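Local coordinates for AOC_like domain-containing protein (Frankia sp. Cc1.17, PDB 7DVI) that catalyses, in the form of a small beta-barrel, an exo-selective intermolecular Diels-Alder reaction on non-natural substrates, at residues 86-100 and 115-127. Residues are numbered along the deposited sequence; the frame is centred on the assembly and turned at random. Where two conformers were deposited one is given.
Sequences YSEDLFLRDGIIHAE and GYPAVGLDGVYRG. With EDO (1,2-ethanediol), chain I; EDO (1,2-ethanediol), chain R; EDO (1,2-ethanediol), chain H; EDO (1,2-ethanediol), chain F.
The Tyr125 ring is covered on one face by Ile97, whose CD1 stands 3.6 Å from the ring centroid and almost on the ring normal, a CH-pi contact. CG2 of Val124 sits over the opposite face. Gly95 lies at the ring edge, as does OD1 of Asp94, which accepts a 2.7 Å hydrogen bond from Tyr125 OH. The hydroxyl meets OD1 on the syn side of the carboxylate, somewhat out of its plane. The Asp94 carboxylate stands nearly perpendicular to the ring (88°). With chi1 at 60°, Asp94 CG is tucked between its own N and C, and the carboxylate reaches the hydroxyl. OD2 of Asp94 is hydrogen-bonded to His25.

Tyr116 has Ala99 CB and Glu88 OE2 at its ring edge. Its OH donates to Glu88 OE2 at 2.7 Å, from above the carboxylate plane, and Arg132 forms a salt bridge to the same oxygen. Tyr86 CB touches Tyr116 CE2 at 3.5 Å; the ring planes are only 16° apart, but the rings hardly overlap.

Tyr86, Glu88, Ala99 and Tyr116 lie on strands 82-92, 95-104 and 114-121 of the closed antiparallel barrel of the allene oxide cyclase-like fold; Asp94 and Tyr125 sit in turns. His98 and Val119 form a hydrogen-bonded pair. A classic beta bulge sets Leu121 and Asp122 together opposite Ile96. Ile96 O accepts from Leu121 N at 3.0 Å and only weakly from Asp122 N. On the sheet face that carries Ile96 and His98, Leu121 CD1 packs against Ile96 CG2 and His98 CB. His98 ND1 donates to Asp89 OD1, and NE2 donates in the ring plane to Glu100 OE1. Glu100 OE2 is hydrogen-bonded to Tyr85.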
loop_
_atom_site.group_PDB
_atom_site.type_symbol
_atom_site.label_atom_id
_atom_site.label_comp_id
_atom_site.label_asym_id
_atom_site.label_seq_id
_atom_site.Cartn_x
_atom_site.Cartn_y
_atom_site.Cartn_z
ATOM N N TYR A 86 -9.458 2.713 0.146
ATOM C CA TYR A 86 -10.396 1.707 0.678
ATOM C C TYR A 86 -9.780 1.059 1.938
ATOM O O TYR A 86 -8.541 0.821 2.011
ATOM C CB TYR A 86 -10.641 0.606 -0.352
ATOM C CG TYR A 86 -11.498 1.004 -1.509
ATOM C CD1 TYR A 86 -10.950 1.680 -2.590
ATOM C CD2 TYR A 86 -12.849 0.671 -1.553
ATOM C CE1 TYR A 86 -11.733 2.067 -3.662
ATOM C CE2 TYR A 86 -13.631 1.017 -2.658
ATOM C CZ TYR A 86 -13.079 1.755 -3.684
ATOM O OH TYR A 86 -13.838 2.128 -4.755
ATOM N N SER A 87 -10.629 0.823 2.915
ATOM C CA SER A 87 -10.315 0.063 4.147
ATOM C C SER A 87 -11.496 -0.835 4.487
ATOM O O SER A 87 -12.632 -0.280 4.602
ATOM C CB SER A 87 -10.036 0.987 5.283
ATOM O OG SER A 87 -9.325 0.306 6.283
ATOM N N GLU A 88 -11.229 -2.115 4.732
ATOM C CA GLU A 88 -12.308 -3.040 5.094
ATOM C C GLU A 88 -11.796 -4.206 5.971
ATOM O O GLU A 88 -10.601 -4.541 5.944
ATOM C CB GLU A 88 -12.969 -3.595 3.835
ATOM C CG GLU A 88 -12.078 -4.427 3.001
ATOM C CD GLU A 88 -12.593 -4.679 1.609
ATOM O OE1 GLU A 88 -13.830 -4.956 1.474
ATOM O OE2 GLU A 88 -11.729 -4.733 0.700
ATOM N N ASP A 89 -12.753 -4.876 6.572
ATOM C CA ASP A 89 -12.538 -6.154 7.309
ATOM C C ASP A 89 -13.493 -7.216 6.743
ATOM O O ASP A 89 -14.710 -6.946 6.685
ATOM C CB ASP A 89 -12.702 -5.884 8.784
ATOM C CG ASP A 89 -11.734 -4.815 9.252
ATOM O OD1 ASP A 89 -10.534 -5.083 9.215
ATOM O OD2 ASP A 89 -12.205 -3.708 9.598
ATOM N N LEU A 90 -12.927 -8.360 6.356
ATOM C CA LEU A 90 -13.640 -9.536 5.803
ATOM C C LEU A 90 -13.698 -10.617 6.889
ATOM O O LEU A 90 -12.632 -10.935 7.489
ATOM C CB LEU A 90 -12.904 -9.994 4.553
ATOM C CG LEU A 90 -12.778 -8.918 3.464
ATOM C CD1 LEU A 90 -11.387 -8.293 3.471
ATOM C CD2 LEU A 90 -13.078 -9.483 2.084
ATOM N N PHE A 91 -14.921 -11.006 7.239
ATOM C CA PHE A 91 -15.238 -12.042 8.254
ATOM C C PHE A 91 -15.740 -13.259 7.473
ATOM O O PHE A 91 -16.848 -13.194 6.923
ATOM C CB PHE A 91 -16.263 -11.450 9.210
ATOM C CG PHE A 91 -15.696 -10.347 10.059
ATOM C CD1 PHE A 91 -15.078 -10.618 11.270
ATOM C CD2 PHE A 91 -15.758 -9.021 9.613
ATOM C CE1 PHE A 91 -14.554 -9.598 12.048
ATOM C CE2 PHE A 91 -15.267 -7.998 10.402
ATOM C CZ PHE A 91 -14.633 -8.284 11.601
ATOM N N LEU A 92 -14.857 -14.200 7.214
ATOM C CA LEU A 92 -15.144 -15.374 6.360
ATOM C C LEU A 92 -15.270 -16.665 7.197
ATOM O O LEU A 92 -14.905 -16.671 8.400
ATOM C CB LEU A 92 -14.051 -15.503 5.303
ATOM C CG LEU A 92 -13.693 -14.210 4.570
ATOM C CD1 LEU A 92 -12.662 -14.462 3.528
ATOM C CD2 LEU A 92 -14.917 -13.583 3.930
ATOM N N ARG A 93 -15.842 -17.711 6.572
ATOM C CA ARG A 93 -16.109 -19.025 7.220
ATOM C C ARG A 93 -14.766 -19.566 7.767
ATOM O O ARG A 93 -14.764 -20.085 8.870
ATOM C CB ARG A 93 -16.907 -19.934 6.262
ATOM C CG ARG A 93 -16.197 -20.390 4.982
ATOM C CD ARG A 93 -17.095 -21.124 3.973
ATOM N NE ARG A 93 -16.392 -21.540 2.754
ATOM C CZ ARG A 93 -16.900 -21.502 1.525
ATOM N NH1 ARG A 93 -16.162 -21.866 0.492
ATOM N NH2 ARG A 93 -18.116 -21.050 1.323
ATOM N N ASP A 94 -13.656 -19.348 7.059
ATOM C CA ASP A 94 -12.323 -19.920 7.381
ATOM C C ASP A 94 -11.354 -18.896 8.027
ATOM O O ASP A 94 -10.211 -19.261 8.307
ATOM C CB ASP A 94 -11.760 -20.567 6.122
ATOM C CG ASP A 94 -11.576 -19.610 4.945
ATOM O OD1 ASP A 94 -11.930 -18.400 5.061
ATOM O OD2 ASP A 94 -11.089 -20.071 3.926
ATOM N N GLY A 95 -11.771 -17.661 8.336
ATOM C CA GLY A 95 -10.893 -16.713 9.045
ATOM C C GLY A 95 -11.241 -15.248 8.755
ATOM O O GLY A 95 -12.354 -14.967 8.260
ATOM N N ILE A 96 -10.379 -14.348 9.222
ATOM C CA ILE A 96 -10.638 -12.866 9.224
ATOM C C ILE A 96 -9.450 -12.221 8.539
ATOM O O ILE A 96 -8.336 -12.686 8.761
ATOM C CB ILE A 96 -10.870 -12.301 10.633
ATOM C CG1 ILE A 96 -12.114 -12.930 11.279
ATOM C CG2 ILE A 96 -10.978 -10.763 10.631
ATOM C CD1 ILE A 96 -12.298 -12.571 12.745
ATOM N N ILE A 97 -9.726 -11.208 7.696
ATOM C CA ILE A 97 -8.719 -10.490 6.870
ATOM C C ILE A 97 -8.970 -8.975 7.013
ATOM O O ILE A 97 -10.153 -8.552 6.985
ATOM C CB ILE A 97 -8.799 -10.914 5.400
ATOM C CG1 ILE A 97 -8.490 -12.399 5.221
ATOM C CG2 ILE A 97 -7.900 -10.035 4.514
ATOM C CD1 ILE A 97 -8.899 -12.933 3.872
ATOM N N HIS A 98 -7.895 -8.218 7.205
ATOM C CA HIS A 98 -7.922 -6.739 7.076
ATOM C C HIS A 98 -7.300 -6.367 5.739
ATOM O O HIS A 98 -6.194 -6.842 5.425
ATOM C CB HIS A 98 -7.244 -6.023 8.251
ATOM C CG HIS A 98 -7.217 -4.558 8.023
ATOM N ND1 HIS A 98 -8.369 -3.833 8.028
ATOM C CD2 HIS A 98 -6.221 -3.725 7.631
ATOM C CE1 HIS A 98 -8.094 -2.573 7.715
ATOM N NE2 HIS A 98 -6.776 -2.482 7.466
ATOM N N ALA A 99 -8.000 -5.527 4.949
ATOM C CA ALA A 99 -7.499 -5.107 3.631
ATOM C C ALA A 99 -7.709 -3.576 3.478
ATOM O O ALA A 99 -8.706 -3.047 3.986
ATOM C CB ALA A 99 -8.175 -5.904 2.530
ATOM N N GLU A 100 -6.703 -2.903 2.950
ATOM C CA GLU A 100 -6.764 -1.449 2.709
ATOM C C GLU A 100 -5.722 -1.058 1.660
ATOM O O GLU A 100 -4.620 -1.684 1.541
ATOM C CB GLU A 100 -6.645 -0.651 3.987
ATOM C CG GLU A 100 -5.225 -0.612 4.543
ATOM C CD GLU A 100 -5.217 0.256 5.764
ATOM O OE1 GLU A 100 -5.692 -0.188 6.798
ATOM O OE2 GLU A 100 -4.838 1.412 5.635
ATOM N N GLY A 115 -7.557 -3.605 -6.681
ATOM C CA GLY A 115 -7.425 -4.165 -5.321
ATOM C C GLY A 115 -6.208 -3.623 -4.611
ATOM O O GLY A 115 -5.554 -2.664 -5.123
ATOM N N TYR A 116 -5.895 -4.222 -3.460
ATOM C CA TYR A 116 -4.892 -3.657 -2.532
ATOM C C TYR A 116 -4.496 -4.724 -1.505
ATOM O O TYR A 116 -5.122 -5.795 -1.409
ATOM C CB TYR A 116 -5.492 -2.431 -1.839
ATOM C CG TYR A 116 -6.981 -2.536 -1.616
ATOM C CD1 TYR A 116 -7.530 -3.313 -0.616
ATOM C CD2 TYR A 116 -7.859 -1.854 -2.447
ATOM C CE1 TYR A 116 -8.906 -3.425 -0.467
ATOM C CE2 TYR A 116 -9.222 -1.974 -2.320
ATOM C CZ TYR A 116 -9.767 -2.777 -1.339
ATOM O OH TYR A 116 -11.145 -2.851 -1.215
ATOM N N PRO A 117 -3.423 -4.450 -0.749
ATOM C CA PRO A 117 -2.896 -5.418 0.209
ATOM C C PRO A 117 -3.915 -5.848 1.270
ATOM O O PRO A 117 -4.762 -5.092 1.702
ATOM C CB PRO A 117 -1.685 -4.703 0.836
ATOM C CG PRO A 117 -1.275 -3.702 -0.244
ATOM C CD PRO A 117 -2.573 -3.245 -0.859
ATOM N N ALA A 118 -3.702 -7.086 1.712
ATOM C CA ALA A 118 -4.519 -7.768 2.712
ATOM C C ALA A 118 -3.593 -8.577 3.636
ATOM O O ALA A 118 -2.555 -9.065 3.171
ATOM C CB ALA A 118 -5.514 -8.638 2.000
ATOM N N VAL A 119 -3.970 -8.647 4.899
ATOM C CA VAL A 119 -3.208 -9.385 5.943
ATOM C C VAL A 119 -4.203 -10.256 6.702
ATOM O O VAL A 119 -5.298 -9.776 7.095
ATOM C CB VAL A 119 -2.426 -8.445 6.891
ATOM C CG1 VAL A 119 -3.317 -7.449 7.609
ATOM C CG2 VAL A 119 -1.609 -9.250 7.910
ATOM N N GLY A 120 -3.805 -11.494 6.993
ATOM C CA GLY A 120 -4.609 -12.401 7.828
ATOM C C GLY A 120 -4.553 -12.004 9.270
ATOM O O GLY A 120 -3.472 -11.720 9.755
ATOM N N LEU A 121 -5.707 -11.965 9.904
ATOM C CA LEU A 121 -5.827 -11.760 11.346
ATOM C C LEU A 121 -6.153 -13.082 12.066
ATOM O O LEU A 121 -5.810 -13.168 13.246
ATOM C CB LEU A 121 -6.906 -10.719 11.606
ATOM C CG LEU A 121 -6.710 -9.360 10.918
ATOM C CD1 LEU A 121 -7.852 -8.440 11.340
ATOM C CD2 LEU A 121 -5.356 -8.765 11.262
ATOM N N ASP A 122 -6.785 -14.062 11.433
ATOM C CA ASP A 122 -7.396 -15.168 12.212
ATOM C C ASP A 122 -7.670 -16.356 11.308
ATOM O O ASP A 122 -7.770 -16.179 10.085
ATOM C CB ASP A 122 -8.671 -14.719 12.947
ATOM C CG ASP A 122 -8.985 -15.481 14.229
ATOM O OD1 ASP A 122 -8.211 -16.419 14.545
ATOM O OD2 ASP A 122 -9.994 -15.151 14.889
ATOM N N GLY A 123 -7.784 -17.554 11.919
ATOM C CA GLY A 123 -8.094 -18.776 11.163
ATOM C C GLY A 123 -7.035 -19.032 10.132
ATOM O O GLY A 123 -5.824 -18.839 10.418
ATOM N N VAL A 124 -7.415 -19.511 8.955
ATOM C CA VAL A 124 -6.392 -20.043 7.999
ATOM C C VAL A 124 -5.453 -18.913 7.523
ATOM O O VAL A 124 -4.375 -19.233 6.998
ATOM C CB VAL A 124 -7.052 -20.752 6.796
ATOM C CG1 VAL A 124 -7.818 -21.993 7.258
ATOM C CG2 VAL A 124 -7.961 -19.810 6.004
ATOM N N TYR A 125 -5.844 -17.635 7.657
ATOM C CA TYR A 125 -5.074 -16.497 7.070
ATOM C C TYR A 125 -3.965 -16.014 8.018
ATOM O O TYR A 125 -3.137 -15.141 7.652
ATOM C CB TYR A 125 -6.054 -15.355 6.754
ATOM C CG TYR A 125 -7.192 -15.799 5.890
ATOM C CD1 TYR A 125 -6.962 -16.149 4.568
ATOM C CD2 TYR A 125 -8.478 -15.906 6.375
ATOM C CE1 TYR A 125 -7.988 -16.595 3.751
ATOM C CE2 TYR A 125 -9.514 -16.347 5.563
ATOM C CZ TYR A 125 -9.262 -16.689 4.247
ATOM O OH TYR A 125 -10.276 -17.115 3.416
ATOM N N ARG A 126 -3.976 -16.503 9.255
ATOM C CA ARG A 126 -3.014 -16.039 10.278
ATOM C C ARG A 126 -1.603 -16.355 9.800
ATOM O O ARG A 126 -1.360 -17.467 9.306
ATOM C CB ARG A 126 -3.367 -16.620 11.651
ATOM C CG ARG A 126 -2.648 -15.911 12.788
ATOM C CD ARG A 126 -2.840 -16.655 14.103
ATOM N NE ARG A 126 -4.184 -16.454 14.621
ATOM C CZ ARG A 126 -4.520 -15.477 15.465
ATOM N NH1 ARG A 126 -3.615 -14.597 15.873
ATOM N NH2 ARG A 126 -5.766 -15.382 15.896
ATOM N N GLY A 127 -0.737 -15.338 9.780
ATOM C CA GLY A 127 0.642 -15.438 9.284
ATOM C C GLY A 127 0.755 -15.404 7.784
ATOM O O GLY A 127 1.882 -15.610 7.255
HETATM C C1 EDO I . -16.399 -14.793 11.059
HETATM O O1 EDO I . -15.011 -15.028 11.035
HETATM C C2 EDO I . -16.893 -14.180 12.306
HETATM O O2 EDO I . -16.010 -14.362 13.384
HETATM C C1 EDO R . -17.279 1.368 -4.168
HETATM O O1 EDO R . -16.101 1.261 -4.900
HETATM C C2 EDO R . -17.625 0.085 -3.504
HETATM O O2 EDO R . -18.994 -0.004 -3.107
HETATM C C1 EDO H . -10.124 -23.192 1.589
HETATM O O1 EDO H . -11.354 -23.477 0.969
HETATM C C2 EDO H . -10.203 -23.006 3.048
HETATM O O2 EDO H . -11.491 -22.749 3.530
HETATM C C1 EDO F . -1.772 -0.711 7.197
HETATM O O1 EDO F . -2.702 -1.317 8.044
HETATM C C2 EDO F . -1.451 0.635 7.715
HETATM O O2 EDO F . -1.023 0.589 9.044
#